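Local coordinates for YchF GTP-binding protein (Schizosaccharomyces pombe, PDB 1NI3) that hydrolyses ATP, and GTP with lower efficiency, and negatively regulates the G2/M transition of the cell cycle, at residues A156-K161 and N217-L222; E190-Y195 and Q201-G206; P226-V231 and I298-N303; I308-C313 and R319-R324; Q331-G334 and D339-K342. All coordinates share one frame; numbering follows the deposited sequence.

From the N terminus, interaction 1 comes first. It closes a loop of 55 residues between helix 140-168 and the turn after helix 210-217. Interaction 2 falls within that loop and ties helix 179-199 to the chain just after it. The two touch where Val-159 packs on Val-192 and Tyr-193. The others follow in series and none cross. Interaction 3 joins strand 227-232 of the G domain to helix 294-304, and Arg-204 of interaction 2 packs on Val-227 there. Interaction 4 closes the hairpin 307-324, linked to interaction 3 by a probable hydrogen bond between Tyr-302 and Thr-322. Interaction 5 pairs two short helices in the TGS region and meets interaction 4 through a probable Tyr-310 OH to Ala-332 O hydrogen bond.

Interaction 1 (A156-K161 and N217-L222); sequences AEFVEK and NSLYLL
Phe-158 reaches from helix 140-168 to Leu-219 and Leu-221, in the turn that follows helix 210-217. Its CB bond points toward that turn. CG stands opposite the backbone N (chi1 -179°), which carries the ring away from the helix and across to the leucines. Along one side of the ring, CD2 comes first and meets Leu-221 CD2 at 4.0 Å. CE2 is next and has the most partners. It lies 3.8 Å from Leu-219 CD2, a methyl set at the ring edge in its plane, and 3.9 Å from Leu-219 CB. The carbonyl of Leu-219 approaches the same atom obliquely, with O 3.7 Å from Phe-158 CE2. CZ, at the tip, is 3.9 Å from Leu-219 O. Val-159 adds a looser touch, its CG2 lying 4.3 Å from Leu-221 CD2. Its side chain also packs on Ile-189, Tyr-193 and Leu-196 of helix 179-199, the second helix of the helical hairpin 140-199 inserted in the G domain. Tyr-220, between the two leucines in sequence, has positive phi and is the first residue here with non-helical backbone angles. Just outside the contact, Asp-155 OD1 accepts a hydrogen bond from Leu-222 N and fixes the turn to the same long helix. With an alanine here in place of Phe-158, the leucine methyls would probably lose their aromatic partner, and a gap would be likely to open between helix and turn. The side chains that meet are apolar, and the one polar atom at the ring is the backbone O of Leu-219, so the contact rests on burial and the fit of shapes.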
# COMPACT_ATOMS: atom_id res chain seq x y z
N ALA A 156 -8.00 3.50 20.49
CA ALA A 156 -7.96 3.74 21.92
C ALA A 156 -9.10 3.00 22.58
O ALA A 156 -8.91 2.26 23.54
CB ALA A 156 -8.09 5.22 22.19
N GLU A 157 -10.30 3.21 22.05
CA GLU A 157 -11.47 2.53 22.58
C GLU A 157 -11.28 1.03 22.45
O GLU A 157 -11.41 0.31 23.42
CB GLU A 157 -12.72 2.99 21.85
CG GLU A 157 -13.22 4.35 22.35
CD GLU A 157 -14.23 5.00 21.42
OE1 GLU A 157 -15.03 4.28 20.79
OE2 GLU A 157 -14.25 6.25 21.36
N PHE A 158 -10.93 0.55 21.25
CA PHE A 158 -10.73 -0.87 21.05
C PHE A 158 -9.81 -1.45 22.10
O PHE A 158 -10.11 -2.48 22.69
CB PHE A 158 -10.14 -1.15 19.68
CG PHE A 158 -9.93 -2.61 19.42
CD1 PHE A 158 -10.96 -3.38 18.88
CD2 PHE A 158 -8.72 -3.23 19.73
CE1 PHE A 158 -10.78 -4.75 18.63
CE2 PHE A 158 -8.53 -4.60 19.48
CZ PHE A 158 -9.57 -5.36 18.93
N VAL A 159 -8.68 -0.81 22.30
CA VAL A 159 -7.72 -1.28 23.29
C VAL A 159 -8.38 -1.31 24.65
O VAL A 159 -8.41 -2.35 25.33
CB VAL A 159 -6.48 -0.37 23.34
CG1 VAL A 159 -5.56 -0.81 24.46
CG2 VAL A 159 -5.76 -0.43 22.00
N GLU A 160 -8.92 -0.16 25.06
CA GLU A 160 -9.62 -0.02 26.34
C GLU A 160 -10.49 -1.25 26.61
O GLU A 160 -10.35 -1.91 27.64
CB GLU A 160 -10.48 1.25 26.31
CG GLU A 160 -11.20 1.60 27.63
CD GLU A 160 -10.27 2.03 28.74
OE1 GLU A 160 -10.74 2.74 29.65
OE2 GLU A 160 -9.07 1.65 28.71
N LYS A 161 -11.38 -1.55 25.67
CA LYS A 161 -12.27 -2.69 25.80
C LYS A 161 -11.50 -3.99 25.87
O LYS A 161 -11.66 -4.77 26.80
CB LYS A 161 -13.27 -2.71 24.64
CG LYS A 161 -14.38 -3.75 24.77
CD LYS A 161 -13.87 -5.15 24.41
CE LYS A 161 -14.87 -6.26 24.74
NZ LYS A 161 -14.40 -7.59 24.23
N ASN A 217 -0.16 -6.47 16.15
CA ASN A 217 -0.79 -7.00 14.93
C ASN A 217 -2.09 -7.76 15.18
O ASN A 217 -3.01 -7.74 14.36
CB ASN A 217 0.17 -7.90 14.17
CG ASN A 217 1.27 -7.14 13.51
OD1 ASN A 217 1.05 -6.06 12.96
ND2 ASN A 217 2.46 -7.71 13.52
N SER A 218 -2.15 -8.44 16.32
CA SER A 218 -3.34 -9.20 16.65
C SER A 218 -4.50 -8.25 16.94
O SER A 218 -5.63 -8.69 17.07
CB SER A 218 -3.11 -10.04 17.89
OG SER A 218 -2.91 -9.19 19.03
N LEU A 219 -4.23 -6.96 17.05
CA LEU A 219 -5.31 -6.02 17.33
C LEU A 219 -5.86 -5.33 16.10
O LEU A 219 -6.85 -4.58 16.18
CB LEU A 219 -4.84 -4.96 18.33
CG LEU A 219 -4.25 -5.48 19.64
CD1 LEU A 219 -3.83 -4.30 20.48
CD2 LEU A 219 -5.27 -6.34 20.36
N TYR A 220 -5.22 -5.56 14.96
CA TYR A 220 -5.63 -4.97 13.69
C TYR A 220 -6.04 -3.50 13.83
O TYR A 220 -7.06 -3.06 13.29
CB TYR A 220 -6.78 -5.79 13.09
CG TYR A 220 -6.43 -7.25 13.00
CD1 TYR A 220 -6.46 -8.06 14.12
CD2 TYR A 220 -5.98 -7.81 11.80
CE1 TYR A 220 -6.04 -9.37 14.07
CE2 TYR A 220 -5.56 -9.14 11.73
CZ TYR A 220 -5.59 -9.91 12.88
OH TYR A 220 -5.17 -11.22 12.84
N LEU A 221 -5.21 -2.74 14.55
CA LEU A 221 -5.50 -1.33 14.78
C LEU A 221 -5.51 -0.50 13.50
O LEU A 221 -4.73 -0.75 12.58
CB LEU A 221 -4.48 -0.74 15.76
CG LEU A 221 -4.40 -1.44 17.11
CD1 LEU A 221 -3.35 -0.78 17.98
CD2 LEU A 221 -5.76 -1.39 17.78
N LEU A 222 -6.39 0.48 13.45
CA LEU A 222 -6.50 1.36 12.30
C LEU A 222 -5.19 2.12 12.15
O LEU A 222 -4.61 2.23 11.06
CB LEU A 222 -7.63 2.36 12.52
CG LEU A 222 -9.02 1.90 12.06
CD1 LEU A 222 -10.09 2.66 12.81
CD2 LEU A 222 -9.15 2.11 10.56

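Interaction 2 (E190-Y195 and Q201-G206); sequences EKVYQY and QPIRKG
Gln-201 meets Tyr-195 through its backbone. Its O lies at the edge of the tyrosine ring, near the ring plane, 3.2 Å from CD2. Gln-201 CB touches CE2 of the same ring at 3.7 Å. Pro-202 follows with its carbonyl, whose O is 3.6 Å from Tyr-195 CE2 and comes in obliquely. Ile-203 turns back to the helix. Its CD1 packs on Val-192 CG1 at 3.7 Å and, more loosely, on Tyr-195 CB at 4.1 Å. The short 3-10 turn 203-205 follows the second arm of the helical hairpin 140-199 inserted in the G domain and leads the chain toward helix 210-217. Of the Lys-205 side chain, CB touches Tyr-195 OH, at 3.9 Å, and the backbone C is also close. Lys-205 NZ makes a salt bridge with Asp-260 and a hydrogen bond to Pro-258 O. A chi1 of -157° puts Tyr-195 CG trans to N and aims the ring across the turn. A serine in its place would lack the ring, and a gap would probably open between the helix and the carbonyls of Gln-201 and Pro-202. Gly-206 closes the segment, its CA 3.4 Å from Tyr-195 CZ, and Trp-208 meets the ring at about 60°.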
# COMPACT_ATOMS: atom_id res chain seq x y z
N GLU A 190 -1.22 -2.35 27.73
CA GLU A 190 -1.27 -1.15 28.55
C GLU A 190 -0.47 -0.04 27.87
O GLU A 190 -0.95 1.09 27.75
CB GLU A 190 -0.69 -1.44 29.93
CG GLU A 190 -1.25 -0.57 31.05
CD GLU A 190 -2.72 -0.81 31.28
OE1 GLU A 190 -3.55 -0.01 30.77
OE2 GLU A 190 -3.06 -1.80 31.97
N LYS A 191 0.74 -0.36 27.45
CA LYS A 191 1.60 0.61 26.77
C LYS A 191 0.96 1.05 25.46
O LYS A 191 1.01 2.23 25.11
CB LYS A 191 2.98 -0.01 26.46
CG LYS A 191 3.90 -0.17 27.66
CD LYS A 191 5.23 -0.84 27.26
CE LYS A 191 5.95 -0.08 26.15
NZ LYS A 191 7.12 -0.84 25.63
N VAL A 192 0.37 0.10 24.74
CA VAL A 192 -0.30 0.40 23.47
C VAL A 192 -1.35 1.48 23.72
O VAL A 192 -1.49 2.42 22.93
CB VAL A 192 -1.01 -0.84 22.91
CG1 VAL A 192 -1.82 -0.46 21.69
CG2 VAL A 192 0.02 -1.89 22.56
N TYR A 193 -2.09 1.34 24.82
CA TYR A 193 -3.11 2.30 25.18
C TYR A 193 -2.40 3.60 25.54
O TYR A 193 -2.68 4.66 24.98
CB TYR A 193 -3.91 1.81 26.38
CG TYR A 193 -5.13 2.64 26.66
CD1 TYR A 193 -6.33 2.41 25.98
CD2 TYR A 193 -5.09 3.67 27.59
CE1 TYR A 193 -7.46 3.19 26.22
CE2 TYR A 193 -6.20 4.46 27.84
CZ TYR A 193 -7.39 4.22 27.16
OH TYR A 193 -8.49 5.00 27.42
N GLN A 194 -1.49 3.49 26.51
CA GLN A 194 -0.69 4.62 26.96
C GLN A 194 -0.29 5.48 25.75
O GLN A 194 -0.49 6.69 25.75
CB GLN A 194 0.58 4.10 27.63
CG GLN A 194 0.57 4.10 29.16
CD GLN A 194 1.08 5.42 29.72
OE1 GLN A 194 2.24 5.80 29.50
NE2 GLN A 194 0.23 6.12 30.45
N TYR A 195 0.28 4.83 24.74
CA TYR A 195 0.73 5.52 23.53
C TYR A 195 -0.43 6.21 22.84
O TYR A 195 -0.43 7.43 22.68
CB TYR A 195 1.38 4.51 22.55
CG TYR A 195 2.35 5.12 21.54
CD1 TYR A 195 3.71 5.21 21.82
CD2 TYR A 195 1.90 5.62 20.31
CE1 TYR A 195 4.61 5.79 20.91
CE2 TYR A 195 2.79 6.20 19.39
CZ TYR A 195 4.14 6.28 19.71
OH TYR A 195 5.02 6.88 18.83
N GLN A 201 -0.11 9.59 19.34
CA GLN A 201 0.41 9.35 17.99
C GLN A 201 0.06 7.95 17.46
O GLN A 201 -0.05 7.00 18.24
CB GLN A 201 1.93 9.51 17.95
CG GLN A 201 2.40 10.95 17.85
CD GLN A 201 3.73 11.08 17.13
OE1 GLN A 201 3.85 10.72 15.95
NE2 GLN A 201 4.73 11.61 17.82
N PRO A 202 -0.12 7.81 16.14
CA PRO A 202 -0.45 6.50 15.57
C PRO A 202 0.53 5.42 16.00
O PRO A 202 1.74 5.62 15.97
CB PRO A 202 -0.46 6.76 14.06
CG PRO A 202 0.34 8.01 13.91
CD PRO A 202 -0.05 8.83 15.09
N ILE A 203 -0.02 4.28 16.41
CA ILE A 203 0.77 3.15 16.89
C ILE A 203 1.91 2.74 15.95
O ILE A 203 2.97 2.28 16.40
CB ILE A 203 -0.16 1.92 17.16
CG1 ILE A 203 0.40 1.10 18.33
CG2 ILE A 203 -0.29 1.06 15.92
CD1 ILE A 203 0.29 1.82 19.67
N ARG A 204 1.71 2.91 14.65
CA ARG A 204 2.73 2.53 13.69
C ARG A 204 4.00 3.37 13.88
O ARG A 204 5.04 3.07 13.29
CB ARG A 204 2.22 2.71 12.27
CG ARG A 204 2.02 4.13 11.83
CD ARG A 204 1.83 4.14 10.34
NE ARG A 204 1.66 5.48 9.81
CZ ARG A 204 0.50 6.14 9.81
NH1 ARG A 204 -0.59 5.56 10.30
NH2 ARG A 204 0.44 7.37 9.32
N LYS A 205 3.91 4.41 14.70
CA LYS A 205 5.05 5.29 14.94
C LYS A 205 5.84 5.01 16.21
O LYS A 205 6.93 5.56 16.40
CB LYS A 205 4.58 6.75 14.94
CG LYS A 205 3.85 7.16 13.67
CD LYS A 205 4.76 7.12 12.46
CE LYS A 205 4.04 7.59 11.20
NZ LYS A 205 4.89 7.43 9.98
N GLY A 206 5.30 4.16 17.07
CA GLY A 206 5.99 3.86 18.31
C GLY A 206 7.23 3.05 18.03
O GLY A 206 7.48 2.61 16.91

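Interaction 3 (P226-V231 and I298-N303); sequences PVIYLV and IVTGYN
Thr-300 OG1 is hydrogen-bonded to Lys-296 O, one turn back in helix 294-304. The bond holds the hydroxyl against its own helix. It also fixes the rotation of the side chain, and the methyl is left to meet Ile-228 on the neighbouring strand. With chi1 at -49°, OG1 lies beside the backbone N and away from the carbonyl carbon. Thr-300 CG2 lies 3.7 Å from Ile-228 CD1 and 4.1 Å from Ile-228 CG1. The isoleucine therefore lies against the methyl with its longer branch. Its end goes further, to the helix backbone: CD1 is 3.6 Å from Gly-301 CA and 3.7 Å from Thr-300 O. Gly-301 has no side chain, so the isoleucine tip rests on the main chain itself. Ile-228 is the strand residue that does the touching, and its CB bond points toward the helix. The strand is held from both flanks. Ile-228 makes backbone hydrogen bonds with Ile-119 and Gln-121, while Tyr-229 bonds to Thr-261 and Ile-263. Thr-300 also packs on Ile-263, so it touches two neighbouring strands. The contact is buried and needs no polar bond between strand and helix. The helix packs on the parallel strands 227-232 and 262-265, consistent with the alpha/beta layering of P-loop G domains.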
# COMPACT_ATOMS: atom_id res chain seq x y z
N PRO A 226 0.16 1.66 7.38
CA PRO A 226 0.89 2.85 6.94
C PRO A 226 -0.03 3.75 6.12
O PRO A 226 -1.04 3.30 5.58
CB PRO A 226 2.04 2.27 6.12
CG PRO A 226 1.49 0.96 5.62
CD PRO A 226 0.75 0.43 6.82
N VAL A 227 0.31 5.03 6.05
CA VAL A 227 -0.51 5.98 5.33
C VAL A 227 0.31 6.76 4.31
O VAL A 227 1.45 7.14 4.55
CB VAL A 227 -1.17 6.98 6.30
CG1 VAL A 227 -2.10 7.91 5.53
CG2 VAL A 227 -1.94 6.22 7.37
N ILE A 228 -0.29 7.00 3.15
CA ILE A 228 0.38 7.73 2.09
C ILE A 228 -0.49 8.92 1.73
O ILE A 228 -1.62 8.74 1.25
CB ILE A 228 0.57 6.85 0.84
CG1 ILE A 228 1.45 5.64 1.19
CG2 ILE A 228 1.17 7.68 -0.27
CD1 ILE A 228 1.46 4.55 0.11
N TYR A 229 0.01 10.13 1.97
CA TYR A 229 -0.76 11.34 1.68
C TYR A 229 -0.74 11.82 0.24
O TYR A 229 0.31 12.07 -0.33
CB TYR A 229 -0.29 12.50 2.57
CG TYR A 229 -0.57 12.27 4.03
CD1 TYR A 229 0.40 11.77 4.87
CD2 TYR A 229 -1.84 12.53 4.56
CE1 TYR A 229 0.14 11.53 6.22
CE2 TYR A 229 -2.12 12.29 5.89
CZ TYR A 229 -1.13 11.79 6.72
OH TYR A 229 -1.41 11.56 8.05
N LEU A 230 -1.93 11.95 -0.33
CA LEU A 230 -2.04 12.44 -1.69
C LEU A 230 -2.65 13.84 -1.65
O LEU A 230 -3.87 13.98 -1.49
CB LEU A 230 -2.93 11.51 -2.52
CG LEU A 230 -2.48 10.06 -2.69
CD1 LEU A 230 -3.46 9.35 -3.61
CD2 LEU A 230 -1.07 9.99 -3.27
N VAL A 231 -1.81 14.87 -1.75
CA VAL A 231 -2.27 16.26 -1.72
C VAL A 231 -2.84 16.65 -3.08
O VAL A 231 -2.09 17.03 -3.97
CB VAL A 231 -1.15 17.26 -1.39
CG1 VAL A 231 -1.72 18.67 -1.33
CG2 VAL A 231 -0.48 16.91 -0.09
N ILE A 298 1.28 4.43 -7.11
CA ILE A 298 1.22 2.98 -7.01
C ILE A 298 2.48 2.33 -6.45
O ILE A 298 2.41 1.46 -5.57
CB ILE A 298 0.87 2.33 -8.37
CG1 ILE A 298 -0.64 2.39 -8.60
CG2 ILE A 298 1.30 0.86 -8.41
CD1 ILE A 298 -1.14 3.78 -8.82
N VAL A 299 3.64 2.73 -6.94
CA VAL A 299 4.86 2.13 -6.43
C VAL A 299 4.93 2.35 -4.93
O VAL A 299 5.14 1.40 -4.17
CB VAL A 299 6.11 2.75 -7.04
CG1 VAL A 299 7.32 2.22 -6.33
CG2 VAL A 299 6.18 2.42 -8.51
N THR A 300 4.75 3.60 -4.50
CA THR A 300 4.80 3.89 -3.08
C THR A 300 3.87 2.97 -2.29
O THR A 300 4.21 2.52 -1.19
CB THR A 300 4.40 5.34 -2.81
OG1 THR A 300 5.12 6.22 -3.67
CG2 THR A 300 4.70 5.70 -1.36
N GLY A 301 2.71 2.68 -2.87
CA GLY A 301 1.75 1.81 -2.21
C GLY A 301 2.30 0.40 -2.15
O GLY A 301 2.43 -0.19 -1.07
N TYR A 302 2.60 -0.15 -3.33
CA TYR A 302 3.15 -1.48 -3.43
C TYR A 302 4.29 -1.67 -2.43
O TYR A 302 4.37 -2.68 -1.75
CB TYR A 302 3.66 -1.71 -4.84
CG TYR A 302 3.99 -3.16 -5.14
CD1 TYR A 302 3.01 -4.03 -5.58
CD2 TYR A 302 5.29 -3.63 -5.04
CE1 TYR A 302 3.31 -5.34 -5.93
CE2 TYR A 302 5.61 -4.93 -5.38
CZ TYR A 302 4.62 -5.78 -5.83
OH TYR A 302 4.95 -7.06 -6.21
N ASN A 303 5.18 -0.68 -2.34
CA ASN A 303 6.31 -0.76 -1.43
C ASN A 303 5.93 -0.68 0.04
O ASN A 303 6.41 -1.48 0.85
CB ASN A 303 7.34 0.33 -1.74
CG ASN A 303 8.16 0.02 -2.98
OD1 ASN A 303 8.48 -1.14 -3.26
ND2 ASN A 303 8.54 1.06 -3.72

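Interaction 4 (I308-C313 and R319-R324); sequences INYFTC and RSWTIR
Tyr-310 and Trp-321 lie with their ring planes nearly parallel, 23° apart. The tyrosine ring and the indole five-membered ring are offset until they barely overlap, centroids 5.1 Å apart. Trp-321 CB sits over the tyrosine face as a CH-pi contact, while Ile-323 CG2 meets the edge of that ring, 3.8 Å from Tyr-310 CE1. Tyr-310 CG lies between the backbone N and the carbonyl carbon (chi1 72°), which turns the ring over the adjacent strand. Its OH is hydrogen-bonded to Ala-332 O of helix 329-336. Thr-312 crosses the indole at about a right angle. Trp-321 NE1 donates to Thr-312 OG1 at 2.9 Å in the ring plane, nearly straight at 166°. Arg-319 CD lies over one indole face, toward the rim, and Trp-321 CZ3 lies over the guanidinium. On the other sheet face Asn-309 ND2 bonds to Ser-320 OG, though modelled doubtfully short, and Phe-311 CD2 touches Ser-320 CB obliquely at 3.7 Å. Six backbone bonds hold this antiparallel hairpin. Strand 317-324 also pairs in parallel with strand 81-90, so the hairpin joins the TGS region to the G-domain sheet. The main chain sets the register; the aromatic face is mostly apolar, pinned by one indole bond.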
# COMPACT_ATOMS: atom_id res chain seq x y z
N ILE A 308 7.53 -7.17 -2.87
CA ILE A 308 8.57 -7.24 -3.88
C ILE A 308 8.05 -8.29 -4.86
O ILE A 308 6.97 -8.84 -4.67
CB ILE A 308 9.90 -7.76 -3.31
CG1 ILE A 308 9.70 -9.16 -2.73
CG2 ILE A 308 10.42 -6.84 -2.25
CD1 ILE A 308 10.99 -9.92 -2.46
N ASN A 309 8.82 -8.59 -5.90
CA ASN A 309 8.38 -9.58 -6.86
C ASN A 309 9.53 -10.28 -7.55
O ASN A 309 10.68 -9.86 -7.48
CB ASN A 309 7.54 -8.89 -7.93
CG ASN A 309 8.36 -7.95 -8.78
OD1 ASN A 309 9.23 -7.24 -8.26
ND2 ASN A 309 8.10 -7.93 -10.07
N TYR A 310 9.19 -11.37 -8.22
CA TYR A 310 10.15 -12.12 -8.99
C TYR A 310 9.36 -12.46 -10.26
O TYR A 310 8.13 -12.34 -10.25
CB TYR A 310 10.61 -13.38 -8.26
CG TYR A 310 9.60 -14.49 -8.16
CD1 TYR A 310 8.81 -14.65 -7.02
CD2 TYR A 310 9.48 -15.42 -9.19
CE1 TYR A 310 7.92 -15.72 -6.92
CE2 TYR A 310 8.59 -16.48 -9.09
CZ TYR A 310 7.82 -16.63 -7.96
OH TYR A 310 6.97 -17.70 -7.87
N PHE A 311 10.03 -12.84 -11.34
CA PHE A 311 9.30 -13.14 -12.57
C PHE A 311 9.44 -14.58 -13.01
O PHE A 311 10.22 -15.34 -12.46
CB PHE A 311 9.78 -12.26 -13.73
CG PHE A 311 10.01 -10.84 -13.36
CD1 PHE A 311 11.23 -10.42 -12.87
CD2 PHE A 311 8.99 -9.90 -13.50
CE1 PHE A 311 11.44 -9.10 -12.52
CE2 PHE A 311 9.18 -8.58 -13.14
CZ PHE A 311 10.41 -8.18 -12.65
N THR A 312 8.66 -14.94 -14.02
CA THR A 312 8.74 -16.26 -14.62
C THR A 312 8.63 -15.96 -16.10
O THR A 312 7.54 -15.74 -16.64
CB THR A 312 7.61 -17.22 -14.17
OG1 THR A 312 6.34 -16.70 -14.55
CG2 THR A 312 7.66 -17.43 -12.67
N CYS A 313 9.79 -15.89 -16.76
CA CYS A 313 9.85 -15.58 -18.19
C CYS A 313 9.85 -16.80 -19.09
O CYS A 313 10.28 -17.89 -18.71
CB CYS A 313 11.09 -14.74 -18.45
SG CYS A 313 11.25 -13.42 -17.26
N ARG A 319 5.48 -13.28 -16.50
CA ARG A 319 4.65 -12.80 -15.42
C ARG A 319 5.38 -12.44 -14.13
O ARG A 319 6.26 -13.17 -13.66
CB ARG A 319 3.57 -13.82 -15.11
CG ARG A 319 2.71 -13.43 -13.94
CD ARG A 319 1.49 -14.31 -13.86
NE ARG A 319 0.61 -13.92 -12.76
CZ ARG A 319 -0.54 -14.54 -12.49
NH1 ARG A 319 -0.92 -15.55 -13.25
NH2 ARG A 319 -1.30 -14.14 -11.48
N SER A 320 4.99 -11.31 -13.55
CA SER A 320 5.57 -10.81 -12.30
C SER A 320 4.73 -11.31 -11.13
O SER A 320 3.53 -11.05 -11.08
CB SER A 320 5.56 -9.28 -12.30
OG SER A 320 6.09 -8.78 -11.10
N TRP A 321 5.35 -12.02 -10.20
CA TRP A 321 4.61 -12.54 -9.06
C TRP A 321 4.91 -11.77 -7.77
O TRP A 321 6.06 -11.60 -7.39
CB TRP A 321 4.94 -14.03 -8.86
CG TRP A 321 4.77 -14.84 -10.11
CD1 TRP A 321 5.64 -14.92 -11.17
CD2 TRP A 321 3.61 -15.60 -10.48
NE1 TRP A 321 5.08 -15.68 -12.17
CE2 TRP A 321 3.85 -16.11 -11.78
CE3 TRP A 321 2.40 -15.89 -9.84
CZ2 TRP A 321 2.91 -16.90 -12.45
CZ3 TRP A 321 1.47 -16.68 -10.52
CH2 TRP A 321 1.74 -17.17 -11.81
N THR A 322 3.86 -11.31 -7.10
CA THR A 322 4.08 -10.55 -5.88
C THR A 322 4.39 -11.43 -4.67
O THR A 322 3.71 -12.42 -4.42
CB THR A 322 2.87 -9.69 -5.53
OG1 THR A 322 2.71 -8.66 -6.51
CG2 THR A 322 3.04 -9.05 -4.16
N ILE A 323 5.42 -11.07 -3.91
CA ILE A 323 5.76 -11.83 -2.71
C ILE A 323 6.21 -10.87 -1.60
O ILE A 323 6.47 -9.70 -1.85
CB ILE A 323 6.88 -12.88 -2.99
CG1 ILE A 323 8.12 -12.19 -3.53
CG2 ILE A 323 6.37 -13.94 -3.96
CD1 ILE A 323 9.41 -12.89 -3.13
N ARG A 324 6.30 -11.37 -0.37
CA ARG A 324 6.71 -10.51 0.73
C ARG A 324 8.21 -10.36 0.82
O ARG A 324 8.96 -11.32 0.63
CB ARG A 324 6.15 -11.02 2.07
CG ARG A 324 4.71 -10.62 2.30
CD ARG A 324 4.59 -9.13 2.54
NE ARG A 324 4.79 -8.78 3.95
CZ ARG A 324 3.86 -8.96 4.89
NH1 ARG A 324 2.67 -9.48 4.57
NH2 ARG A 324 4.11 -8.61 6.15

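Interaction 5 (Q331-G334 and D339-K342); sequences QAAG and DFEK
Phe-340 and Ala-333 make the closest apolar contact between the two short helices, with Phe-340 CB 3.5 Å from Ala-333 CB. The ring also lies with its edge toward the backbone: Ala-333 O is near the ring plane, 3.3 Å from Phe-340 CD1. Glu-341 forms the second half of the contact. Its CB is 3.9 Å from Gly-334 CA. From there the side chain leaves on the side away from its own N (chi1 -164°) and runs extended alongside helix 329-336 to Gln-331. There Glu-341 CD lies 3.7 Å from Gln-331 CA, and OE1 is 3.3 Å from Gln-331 CG. The carboxylate and the glutamine amide stand nearly perpendicular, 85° apart. Their nearest oxygens are both acceptors and form no bond, so the contact between Glu-341 and Gln-331 is plain van der Waals packing. Further out, the ring of Phe-340 meets those of Trp-387 and His-337. Trp-387 touches Ala-333 as well, so it packs on both helices. On the far flank, Ala-332 packs on Met-379. The arrangement is a pair of consecutive short helices, 329-336 and 338-342, with only His-337 between them. It follows a beta hairpin in the TGS region, consistent with the beta-hairpin-then-helix order of the ubiquitin-like fold.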
# COMPACT_ATOMS: atom_id res chain seq x y z
N GLN A 331 7.98 -21.01 -0.53
CA GLN A 331 6.75 -20.23 -0.45
C GLN A 331 6.52 -19.47 -1.75
O GLN A 331 5.42 -19.49 -2.31
CB GLN A 331 6.81 -19.25 0.72
CG GLN A 331 6.94 -19.92 2.08
CD GLN A 331 8.32 -20.51 2.29
OE1 GLN A 331 8.46 -21.58 2.89
NE2 GLN A 331 9.35 -19.82 1.81
N ALA A 332 7.56 -18.78 -2.21
CA ALA A 332 7.48 -18.01 -3.45
C ALA A 332 6.91 -18.86 -4.57
O ALA A 332 6.03 -18.43 -5.31
CB ALA A 332 8.87 -17.52 -3.84
N ALA A 333 7.43 -20.07 -4.69
CA ALA A 333 6.97 -21.00 -5.71
C ALA A 333 5.52 -21.38 -5.44
O ALA A 333 4.72 -21.54 -6.36
CB ALA A 333 7.84 -22.23 -5.71
N GLY A 334 5.18 -21.52 -4.16
CA GLY A 334 3.83 -21.88 -3.80
C GLY A 334 2.85 -20.93 -4.43
O GLY A 334 1.74 -21.31 -4.81
N ASP A 339 1.60 -27.09 -5.28
CA ASP A 339 2.52 -28.22 -5.39
C ASP A 339 3.97 -27.77 -5.33
O ASP A 339 4.78 -28.34 -4.59
CB ASP A 339 2.30 -28.97 -6.71
CG ASP A 339 0.89 -29.50 -6.84
OD1 ASP A 339 0.43 -30.23 -5.93
OD2 ASP A 339 0.23 -29.21 -7.87
N PHE A 340 4.31 -26.75 -6.11
CA PHE A 340 5.66 -26.21 -6.17
C PHE A 340 6.33 -26.16 -4.79
O PHE A 340 7.51 -26.49 -4.66
CB PHE A 340 5.65 -24.80 -6.76
CG PHE A 340 5.51 -24.77 -8.25
CD1 PHE A 340 4.84 -23.73 -8.87
CD2 PHE A 340 6.06 -25.78 -9.04
CE1 PHE A 340 4.72 -23.68 -10.25
CE2 PHE A 340 5.95 -25.74 -10.42
CZ PHE A 340 5.27 -24.69 -11.03
N GLU A 341 5.57 -25.76 -3.78
CA GLU A 341 6.10 -25.66 -2.43
C GLU A 341 6.21 -27.03 -1.80
O GLU A 341 7.26 -27.39 -1.27
CB GLU A 341 5.21 -24.76 -1.57
CG GLU A 341 5.89 -24.30 -0.29
CD GLU A 341 5.03 -23.38 0.55
OE1 GLU A 341 5.55 -22.83 1.54
OE2 GLU A 341 3.83 -23.22 0.23
N LYS A 342 5.12 -27.80 -1.86
CA LYS A 342 5.07 -29.14 -1.29
C LYS A 342 6.20 -30.02 -1.81
O LYS A 342 7.08 -30.45 -1.06
CB LYS A 342 3.72 -29.80 -1.59
CG LYS A 342 2.54 -29.16 -0.87
CD LYS A 342 1.24 -29.95 -1.05
CE LYS A 342 0.10 -29.31 -0.26
NZ LYS A 342 -1.14 -30.14 -0.26